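Local coordinates for protein predicted metal-dependent phosphohydrolase (Magnetospirillum magnetotacticum MS-1, PDB 3KH1) that probably acts as a metal-dependent phosphohydrolase of the HD-domain superfamily, possibly dephosphorylating deoxynucleoside 5'-monophosphates, at residues H44-F53 against I65-D76; I77-T85 against R99-F108. All coordinates share one frame; numbering follows the deposited sequence.

Contact 1: residues H44-F53 against I65-D76; sequences HSWHIATMAF and IGRVARMLLIHD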
loop_
_atom_site.group_PDB
_atom_site.type_symbol
_atom_site.label_atom_id
_atom_site.label_comp_id
_atom_site.label_asym_id
_atom_site.label_seq_id
_atom_site.Cartn_x
_atom_site.Cartn_y
_atom_site.Cartn_z
ATOM N N HIS A 44 3.986 4.908 -2.139
ATOM C CA HIS A 44 4.938 4.247 -3.046
ATOM C C HIS A 44 4.811 2.739 -2.931
ATOM O O HIS A 44 4.704 2.057 -3.966
ATOM C CB HIS A 44 6.377 4.691 -2.730
ATOM C CG HIS A 44 7.410 4.045 -3.591
ATOM N ND1 HIS A 44 7.662 4.474 -4.884
ATOM C CD2 HIS A 44 8.194 2.951 -3.397
ATOM C CE1 HIS A 44 8.621 3.721 -5.401
ATOM N NE2 HIS A 44 8.921 2.767 -4.547
ATOM N N SER A 45 4.793 2.218 -1.693
ATOM C CA SER A 45 4.675 0.784 -1.493
ATOM C C SER A 45 3.297 0.296 -2.003
ATOM O O SER A 45 3.226 -0.804 -2.567
ATOM C CB SER A 45 4.922 0.401 -0.044
ATOM O OG SER A 45 6.319 0.447 0.228
ATOM N N TRP A 46 2.210 1.043 -1.772
ATOM C CA TRP A 46 0.930 0.695 -2.400
ATOM C C TRP A 46 1.113 0.492 -3.897
ATOM O O TRP A 46 0.642 -0.493 -4.464
ATOM C CB TRP A 46 -0.123 1.811 -2.159
ATOM C CG TRP A 46 -1.324 1.616 -3.050
ATOM C CD1 TRP A 46 -2.321 0.746 -2.840
ATOM C CD2 TRP A 46 -1.588 2.285 -4.277
ATOM N NE1 TRP A 46 -3.194 0.773 -3.867
ATOM C CE2 TRP A 46 -2.769 1.728 -4.775
ATOM C CE3 TRP A 46 -0.940 3.286 -4.984
ATOM C CZ2 TRP A 46 -3.323 2.105 -5.988
ATOM C CZ3 TRP A 46 -1.524 3.710 -6.190
ATOM C CH2 TRP A 46 -2.695 3.110 -6.681
ATOM N N HIS A 47 1.749 1.437 -4.541
ATOM C CA HIS A 47 1.824 1.440 -5.979
ATOM C C HIS A 47 2.611 0.282 -6.516
ATOM O O HIS A 47 2.167 -0.420 -7.429
ATOM C CB HIS A 47 2.452 2.759 -6.425
ATOM C CG HIS A 47 2.092 3.196 -7.814
ATOM N ND1 HIS A 47 2.534 4.392 -8.323
ATOM C CD2 HIS A 47 1.361 2.610 -8.796
ATOM C CE1 HIS A 47 2.050 4.543 -9.548
ATOM N NE2 HIS A 47 1.319 3.493 -9.860
ATOM N N ILE A 48 3.754 -0.008 -5.904
ATOM C CA ILE A 48 4.597 -1.108 -6.399
ATOM C C ILE A 48 3.980 -2.463 -6.089
ATOM O O ILE A 48 4.115 -3.390 -6.856
ATOM C CB ILE A 48 6.029 -1.155 -5.792
ATOM C CG1 ILE A 48 6.703 0.214 -5.615
ATOM C CG2 ILE A 48 6.936 -2.049 -6.662
ATOM C CD1 ILE A 48 6.587 1.130 -6.850
ATOM N N ALA A 49 3.354 -2.606 -4.915
ATOM C CA ALA A 49 2.673 -3.877 -4.625
ATOM C C ALA A 49 1.528 -4.139 -5.590
ATOM O O ALA A 49 1.330 -5.280 -6.018
ATOM C CB ALA A 49 2.173 -3.906 -3.161
ATOM N N THR A 50 0.797 -3.097 -5.971
ATOM C CA THR A 50 -0.248 -3.261 -6.954
ATOM C C THR A 50 0.358 -3.654 -8.323
ATOM O O THR A 50 -0.148 -4.549 -9.007
ATOM C CB THR A 50 -1.072 -1.952 -7.063
ATOM O OG1 THR A 50 -1.592 -1.620 -5.774
ATOM C CG2 THR A 50 -2.227 -2.083 -8.030
HETATM N N MSE A 51 1.474 -3.029 -8.675
HETATM C CA MSE A 51 2.197 -3.398 -9.900
HETATM C C MSE A 51 2.642 -4.863 -9.893
HETATM O O MSE A 51 2.652 -5.497 -10.935
HETATM C CB MSE A 51 3.444 -2.530 -10.091
HETATM C CG MSE A 51 3.143 -1.098 -10.491
HETATM SE SE MSE A 51 4.634 0.110 -10.368
HETATM C CE MSE A 51 5.781 -0.632 -11.802
ATOM N N ALA A 52 3.039 -5.408 -8.741
ATOM C CA ALA A 52 3.424 -6.819 -8.658
ATOM C C ALA A 52 2.301 -7.712 -9.186
ATOM O O ALA A 52 2.554 -8.619 -9.944
ATOM C CB ALA A 52 3.830 -7.186 -7.211
ATOM N N PHE A 53 1.078 -7.462 -8.736
ATOM C CA PHE A 53 -0.038 -8.255 -9.182
ATOM C C PHE A 53 -0.348 -8.000 -10.649
ATOM O O PHE A 53 -0.572 -8.917 -11.414
ATOM C CB PHE A 53 -1.270 -7.985 -8.302
ATOM C CG PHE A 53 -1.174 -8.581 -6.943
ATOM C CD1 PHE A 53 -1.172 -9.964 -6.771
ATOM C CD2 PHE A 53 -1.087 -7.770 -5.842
ATOM C CE1 PHE A 53 -1.084 -10.498 -5.509
ATOM C CE2 PHE A 53 -1.032 -8.293 -4.539
ATOM C CZ PHE A 53 -1.007 -9.656 -4.358
ATOM N N ILE A 65 4.000 -14.390 -6.248
ATOM C CA ILE A 65 3.599 -13.002 -6.393
ATOM C C ILE A 65 3.009 -12.417 -5.095
ATOM O O ILE A 65 3.234 -11.267 -4.793
ATOM C CB ILE A 65 2.639 -12.830 -7.598
ATOM C CG1 ILE A 65 3.393 -13.088 -8.925
ATOM C CG2 ILE A 65 1.885 -11.484 -7.548
ATOM C CD1 ILE A 65 4.416 -12.014 -9.292
ATOM N N GLY A 66 2.251 -13.188 -4.333
ATOM C CA GLY A 66 1.724 -12.707 -3.071
ATOM C C GLY A 66 2.822 -12.389 -2.071
ATOM O O GLY A 66 2.723 -11.449 -1.283
ATOM N N ARG A 67 3.883 -13.191 -2.113
ATOM C CA ARG A 67 5.033 -12.960 -1.274
ATOM C C ARG A 67 5.814 -11.726 -1.710
ATOM O O ARG A 67 6.255 -10.948 -0.856
ATOM C CB ARG A 67 5.900 -14.209 -1.234
ATOM C CG ARG A 67 7.070 -14.137 -0.279
ATOM C CD ARG A 67 7.691 -15.521 -0.033
ATOM N NE ARG A 67 8.708 -15.521 1.009
ATOM C CZ ARG A 67 9.945 -15.099 0.813
ATOM N NH1 ARG A 67 10.319 -14.640 -0.389
ATOM N NH2 ARG A 67 10.783 -15.135 1.825
ATOM N N VAL A 68 5.960 -11.540 -3.010
ATOM C CA VAL A 68 6.516 -10.287 -3.543
ATOM C C VAL A 68 5.706 -9.087 -3.046
ATOM O O VAL A 68 6.278 -8.075 -2.598
ATOM C CB VAL A 68 6.589 -10.318 -5.088
ATOM C CG1 VAL A 68 6.889 -8.919 -5.661
ATOM C CG2 VAL A 68 7.670 -11.345 -5.528
ATOM N N ALA A 69 4.371 -9.197 -3.092
ATOM C CA ALA A 69 3.507 -8.121 -2.639
ATOM C C ALA A 69 3.779 -7.829 -1.177
ATOM O O ALA A 69 3.923 -6.668 -0.793
ATOM C CB ALA A 69 2.025 -8.432 -2.882
ATOM N N ARG A 70 3.805 -8.861 -0.355
ATOM C CA ARG A 70 4.046 -8.672 1.098
ATOM C C ARG A 70 5.388 -8.015 1.353
ATOM O O ARG A 70 5.513 -7.057 2.110
ATOM C CB ARG A 70 3.957 -10.017 1.823
ATOM C CG ARG A 70 4.216 -9.959 3.295
ATOM C CD ARG A 70 3.976 -11.222 4.012
ATOM N NE ARG A 70 4.889 -12.318 3.673
ATOM C CZ ARG A 70 4.582 -13.379 2.926
ATOM N NH1 ARG A 70 3.499 -13.390 2.173
ATOM N NH2 ARG A 70 5.422 -14.395 2.847
HETATM N N MSE A 71 6.398 -8.491 0.643
HETATM C CA MSE A 71 7.736 -7.952 0.755
HETATM C C MSE A 71 7.760 -6.463 0.390
HETATM O O MSE A 71 8.345 -5.639 1.091
HETATM C CB MSE A 71 8.671 -8.751 -0.182
HETATM C CG MSE A 71 10.109 -8.286 -0.216
HETATM SE SE MSE A 71 11.137 -9.258 -1.562
HETATM C CE MSE A 71 11.397 -10.896 -0.571
ATOM N N LEU A 72 7.096 -6.102 -0.695
ATOM C CA LEU A 72 7.022 -4.703 -1.081
ATOM C C LEU A 72 6.247 -3.875 -0.070
ATOM O O LEU A 72 6.601 -2.719 0.191
ATOM C CB LEU A 72 6.420 -4.557 -2.477
ATOM C CG LEU A 72 7.358 -5.017 -3.617
ATOM C CD1 LEU A 72 6.549 -5.136 -4.918
ATOM C CD2 LEU A 72 8.501 -4.072 -3.738
ATOM N N LEU A 73 5.171 -4.398 0.467
ATOM C CA LEU A 73 4.388 -3.646 1.458
ATOM C C LEU A 73 5.258 -3.310 2.676
ATOM O O LEU A 73 5.077 -2.269 3.294
ATOM C CB LEU A 73 3.166 -4.395 1.904
ATOM C CG LEU A 73 2.104 -4.584 0.792
ATOM C CD1 LEU A 73 1.014 -5.549 1.279
ATOM C CD2 LEU A 73 1.457 -3.216 0.420
ATOM N N ILE A 74 6.221 -4.168 3.025
ATOM C CA ILE A 74 7.007 -3.929 4.246
ATOM C C ILE A 74 8.407 -3.372 3.990
ATOM O O ILE A 74 9.117 -3.052 4.945
ATOM C CB ILE A 74 7.051 -5.177 5.174
ATOM C CG1 ILE A 74 7.741 -6.389 4.550
ATOM C CG2 ILE A 74 5.635 -5.529 5.573
ATOM C CD1 ILE A 74 9.286 -6.382 4.609
ATOM N N HIS A 75 8.840 -3.286 2.724
ATOM C CA HIS A 75 10.239 -3.029 2.403
ATOM C C HIS A 75 10.795 -1.704 2.889
ATOM O O HIS A 75 11.997 -1.612 3.060
ATOM C CB HIS A 75 10.537 -3.197 0.872
ATOM C CG HIS A 75 10.273 -1.962 0.067
ATOM N ND1 HIS A 75 8.998 -1.540 -0.301
ATOM C CD2 HIS A 75 11.136 -1.016 -0.396
ATOM C CE1 HIS A 75 9.100 -0.390 -0.967
ATOM N NE2 HIS A 75 10.390 -0.067 -1.058
ATOM N N ASP A 76 9.928 -0.710 3.065
ATOM C CA ASP A 76 10.336 0.592 3.537
ATOM C C ASP A 76 9.954 0.909 4.973
ATOM O O ASP A 76 10.212 2.011 5.464
ATOM C CB ASP A 76 9.833 1.717 2.621
ATOM C CG ASP A 76 10.807 2.044 1.497
ATOM O OD1 ASP A 76 12.003 1.679 1.602
ATOM O OD2 ASP A 76 10.343 2.736 0.570
HETATM O O HOH W 1 7.851 2.515 -0.288
HETATM O O HOH W 2 7.134 -0.369 2.736
#

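Contact 2: residues I77-T85 against R99-F108; sequences IVEIDAGDT and RERKAAARLF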
loop_
_atom_site.group_PDB
_atom_site.type_symbol
_atom_site.label_atom_id
_atom_site.label_comp_id
_atom_site.label_asym_id
_atom_site.label_seq_id
_atom_site.Cartn_x
_atom_site.Cartn_y
_atom_site.Cartn_z
ATOM N N ILE A 77 9.434 -0.046 5.709
ATOM C CA ILE A 77 9.100 0.225 7.118
ATOM C C ILE A 77 10.274 0.770 7.913
ATOM O O ILE A 77 10.089 1.682 8.749
ATOM C CB ILE A 77 8.413 -0.985 7.766
ATOM C CG1 ILE A 77 6.944 -1.084 7.219
ATOM C CG2 ILE A 77 8.497 -0.914 9.311
ATOM C CD1 ILE A 77 6.225 -2.390 7.579
ATOM N N VAL A 78 11.484 0.264 7.640
ATOM C CA VAL A 78 12.641 0.814 8.340
ATOM C C VAL A 78 12.835 2.321 8.173
ATOM O O VAL A 78 13.435 2.984 9.057
ATOM C CB VAL A 78 13.968 0.107 7.946
ATOM C CG1 VAL A 78 13.959 -1.355 8.491
ATOM C CG2 VAL A 78 14.255 0.206 6.416
ATOM N N GLU A 79 12.329 2.893 7.078
ATOM C CA GLU A 79 12.466 4.332 6.846
ATOM C C GLU A 79 11.704 5.205 7.848
ATOM O O GLU A 79 11.971 6.398 7.947
ATOM C CB GLU A 79 12.144 4.698 5.379
ATOM C CG GLU A 79 13.050 3.919 4.377
ATOM C CD GLU A 79 13.179 4.539 3.007
ATOM O OE1 GLU A 79 12.388 5.400 2.640
ATOM O OE2 GLU A 79 14.156 4.144 2.309
ATOM N N ILE A 80 10.733 4.645 8.570
ATOM C CA ILE A 80 10.080 5.374 9.665
ATOM C C ILE A 80 11.115 6.004 10.565
ATOM O O ILE A 80 10.929 7.143 10.993
ATOM C CB ILE A 80 9.094 4.484 10.447
ATOM C CG1 ILE A 80 7.871 4.152 9.598
ATOM C CG2 ILE A 80 8.701 5.112 11.781
ATOM C CD1 ILE A 80 7.077 2.994 10.099
ATOM N N ASP A 81 12.156 5.243 10.923
ATOM C CA ASP A 81 13.225 5.747 11.757
ATOM C C ASP A 81 14.430 6.216 10.936
ATOM O O ASP A 81 15.128 7.161 11.340
ATOM C CB ASP A 81 13.719 4.679 12.754
ATOM C CG ASP A 81 12.714 4.317 13.850
ATOM O OD1 ASP A 81 11.610 4.935 13.952
ATOM O OD2 ASP A 81 13.135 3.419 14.664
ATOM N N ALA A 82 14.742 5.525 9.835
ATOM C CA ALA A 82 15.981 5.822 9.087
ATOM C C ALA A 82 15.839 6.944 8.061
ATOM O O ALA A 82 16.867 7.462 7.598
ATOM C CB ALA A 82 16.533 4.571 8.414
ATOM N N GLY A 83 14.611 7.303 7.692
ATOM C CA GLY A 83 14.355 8.271 6.624
ATOM C C GLY A 83 14.622 7.679 5.257
ATOM O O GLY A 83 15.043 6.541 5.113
ATOM N N ASP A 84 14.321 8.453 4.239
ATOM C CA ASP A 84 14.572 8.077 2.885
ATOM C C ASP A 84 15.946 8.594 2.454
ATOM O O ASP A 84 16.401 9.658 2.907
ATOM C CB ASP A 84 13.496 8.694 1.985
ATOM C CG ASP A 84 13.689 8.347 0.521
ATOM O OD1 ASP A 84 13.571 7.158 0.237
ATOM O OD2 ASP A 84 13.943 9.234 -0.308
ATOM N N THR A 85 16.604 7.804 1.601
ATOM C CA THR A 85 17.848 8.189 0.980
ATOM C C THR A 85 17.649 8.146 -0.529
ATOM O O THR A 85 17.339 7.085 -1.073
ATOM C CB THR A 85 18.989 7.180 1.375
ATOM O OG1 THR A 85 19.111 7.036 2.828
ATOM C CG2 THR A 85 20.323 7.668 0.821
ATOM N N ARG A 99 21.547 2.856 10.441
ATOM C CA ARG A 99 20.237 3.469 10.694
ATOM C C ARG A 99 19.135 2.448 10.484
ATOM O O ARG A 99 18.227 2.296 11.291
ATOM C CB ARG A 99 19.985 4.624 9.713
ATOM C CG ARG A 99 20.677 5.926 10.038
ATOM C CD ARG A 99 20.034 7.062 9.273
ATOM N NE ARG A 99 20.763 7.380 8.053
ATOM C CZ ARG A 99 20.326 7.171 6.820
ATOM N NH1 ARG A 99 19.117 6.645 6.606
ATOM N NH2 ARG A 99 21.096 7.515 5.786
ATOM N N GLU A 100 19.225 1.761 9.350
ATOM C CA GLU A 100 18.185 0.797 8.941
ATOM C C GLU A 100 18.218 -0.456 9.826
ATOM O O GLU A 100 17.190 -0.953 10.238
ATOM C CB GLU A 100 18.261 0.484 7.425
ATOM C CG GLU A 100 17.869 1.701 6.573
ATOM C CD GLU A 100 17.733 1.452 5.103
ATOM O OE1 GLU A 100 18.076 0.366 4.611
ATOM O OE2 GLU A 100 17.272 2.399 4.407
ATOM N N ARG A 101 19.406 -0.939 10.173
ATOM C CA ARG A 101 19.525 -2.095 11.078
ATOM C C ARG A 101 18.864 -1.800 12.429
ATOM O O ARG A 101 18.058 -2.611 12.904
ATOM C CB ARG A 101 21.010 -2.496 11.245
ATOM C CG ARG A 101 21.325 -3.586 12.310
ATOM C CD ARG A 101 22.831 -3.966 12.321
ATOM N NE ARG A 101 23.657 -2.865 12.850
ATOM C CZ ARG A 101 24.553 -2.138 12.157
ATOM N NH1 ARG A 101 24.827 -2.370 10.862
ATOM N NH2 ARG A 101 25.197 -1.158 12.778
ATOM N N LYS A 102 19.166 -0.638 13.013
ATOM C CA LYS A 102 18.527 -0.207 14.252
ATOM C C LYS A 102 17.018 0.011 14.115
ATOM O O LYS A 102 16.248 -0.371 14.991
ATOM C CB LYS A 102 19.155 1.083 14.800
ATOM N N ALA A 103 16.595 0.582 12.989
ATOM C CA ALA A 103 15.169 0.774 12.743
ATOM C C ALA A 103 14.451 -0.586 12.721
ATOM O O ALA A 103 13.368 -0.753 13.313
ATOM C CB ALA A 103 14.983 1.501 11.418
ATOM N N ALA A 104 15.014 -1.529 11.982
ATOM C CA ALA A 104 14.435 -2.870 11.877
ATOM C C ALA A 104 14.249 -3.494 13.256
ATOM O O ALA A 104 13.181 -4.036 13.569
ATOM C CB ALA A 104 15.265 -3.737 11.012
ATOM N N ALA A 105 15.284 -3.410 14.088
ATOM C CA ALA A 105 15.187 -3.954 15.434
ATOM C C ALA A 105 14.042 -3.352 16.270
ATOM O O ALA A 105 13.316 -4.097 16.944
ATOM C CB ALA A 105 16.518 -3.843 16.159
ATOM N N ARG A 106 13.847 -2.038 16.204
ATOM C CA ARG A 106 12.826 -1.387 16.997
ATOM C C ARG A 106 11.446 -1.652 16.433
ATOM O O ARG A 106 10.502 -1.963 17.167
ATOM C CB ARG A 106 13.043 0.123 17.069
ATOM C CG ARG A 106 12.049 0.806 18.004
ATOM C CD ARG A 106 12.166 2.305 17.961
ATOM N NE ARG A 106 11.498 2.909 16.799
ATOM C CZ ARG A 106 10.180 3.143 16.689
ATOM N NH1 ARG A 106 9.317 2.811 17.651
ATOM N NH2 ARG A 106 9.725 3.781 15.638
ATOM N N LEU A 107 11.314 -1.499 15.109
ATOM C CA LEU A 107 10.012 -1.554 14.472
ATOM C C LEU A 107 9.505 -2.978 14.368
ATOM O O LEU A 107 8.397 -3.265 14.845
ATOM C CB LEU A 107 10.060 -0.861 13.103
ATOM C CG LEU A 107 10.120 0.691 13.237
ATOM C CD1 LEU A 107 10.754 1.318 12.025
ATOM C CD2 LEU A 107 8.720 1.226 13.571
ATOM N N PHE A 108 10.249 -3.867 13.704
ATOM C CA PHE A 108 9.831 -5.276 13.658
ATOM C C PHE A 108 9.786 -5.880 15.069
ATOM O O PHE A 108 8.990 -6.778 15.314
ATOM C CB PHE A 108 10.704 -6.106 12.692
ATOM C CG PHE A 108 10.614 -5.616 11.254
ATOM C CD1 PHE A 108 9.395 -5.563 10.585
ATOM C CD2 PHE A 108 11.730 -5.162 10.571
ATOM C CE1 PHE A 108 9.301 -5.090 9.286
ATOM C CE2 PHE A 108 11.609 -4.687 9.255
ATOM C CZ PHE A 108 10.423 -4.662 8.648
HETATM O O HOH W 3 17.391 5.135 4.637
#

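Contact 1: residues H44-F53 against I65-D76
Ala49 and Ala52 press their methyls against helix 65-74, which runs antiparallel to helix 44-53 at 170°, the axes 8.4 Å apart at their closest. Ala49 CB lies 3.7 Å from Leu73 CD2, and Ala52 CB 3.8 Å from Val68 CG1. With Ala69 facing back, these small residues let the helices come close, and the CA atoms of Ala49 and Ala69 are 4.8 Å apart. Leu72 passes Ile48 at about a right angle. At the C-terminal end of 44-53, CG of Phe53 lies anti to its carbonyl carbon (chi1 -73°), which brings the ring in from the flank; CE2 meets Ala69 CB at 3.5 Å, while CD1 and CE1 meet Ile65 CG2.

The other end is polar. Ser45 OG comes obliquely to the His75 ring, 3.1 Å from CE1. It also donates to a water that donates in turn to Asp76 OD2, and receives a second water that donates to Leu73 O and accepts from Asp76 N. His75 ND1 donates to Leu72 O over 2.7 Å, almost straight (175°), in the ring plane and on a carbonyl lone pair, which would hold the ring's rotation, with CE1 4.2 Å from the His44 edge at CD2. Replacing His75 with an alanine would probably leave Leu72 O without this donor and open a gap beside Ser45 and His44.

His75 and Asp76 form the His-Asp doublet that names the HD superfamily; His44 and Asp141, joined through His44 NE2, are consistent with the other His and Asp of the HD motif. Helix 132-151 covers Ile48 and Ala52, and helix 113-128 packs on Met71. Across the dimer, Trp46 NE1 bonds Leu73 O of the second subunit.

Contact 2: residues I77-T85 against R99-F108
Val78 and Ala103 bring their CA atoms to 5.1 Å, as do Ala82 and Arg99, so the 77-85 segment with its short helix 79-82 runs opposite in direction to helix 99-108. Val78 sits in the middle: its CG1 reaches 3.7 Å from Ala104 CB and lies near Phe108 CE2, while the Val78 and Glu100 side chains cross at about a right angle, CG2 near Glu100 CG. Ala103 CB lies just 3.2 Å from Val78 O, a close fit that would leave little room for a larger side chain, and Ala82 CB rests on Arg99 CB and Glu100 CG. Leu107 fills the far end, its CD1 3.9 Å from Ile80 CB and close to the Ile77 carbonyl.

At the exposed border, Arg106 grips Asp81 side-on. NE donates to OD2 at 2.7 Å (173°), on its syn lone pair, and NH2 to OD1 at 2.8 Å; carboxylate and guanidinium are nearly coplanar, 21° apart. A bend at chi3 (80°) carries the guanidinium round to the carboxylate, and Glu19 gives NH2 a second acid partner.

Beyond Gly83, the first residue to leave the helix, with positive phi, one water ties the segments together: it donates to Gly83 O and to Glu100 OE2 (2.7 Å) and accepts from Thr85 OG1 and, in one of two conformers of Arg99, from its NH1. The direct bond from Arg99 NH1 to Ala82 O is weak and doubtful. Trp123 of helix 113-128 covers Val78 and Ala104. This is antiparallel packing of a one-turn helix, just after the His-Asp doublet, against the longer helix 96-108, within the largely helical HD domain.

The centre of contact 1 lies about 8 Å from the centre of the chain, that of contact 2 about 13 Å, and the two centres are 18 Å apart. They follow in series: the chain leaves helix 65-74 through the His-Asp doublet and passes directly into the 77-85 segment, and the two contacts meet where Ile74 O packs on the Phe108 ring. Both have apolar middles built on alanines. Contact 1 adds histidines and bridging waters at the motif end and is touched by the second subunit. Contact 2 is untouched by the other chain and carries a salt bridge and a water between the segments along its more exposed border. Helix 113-128 packs on both.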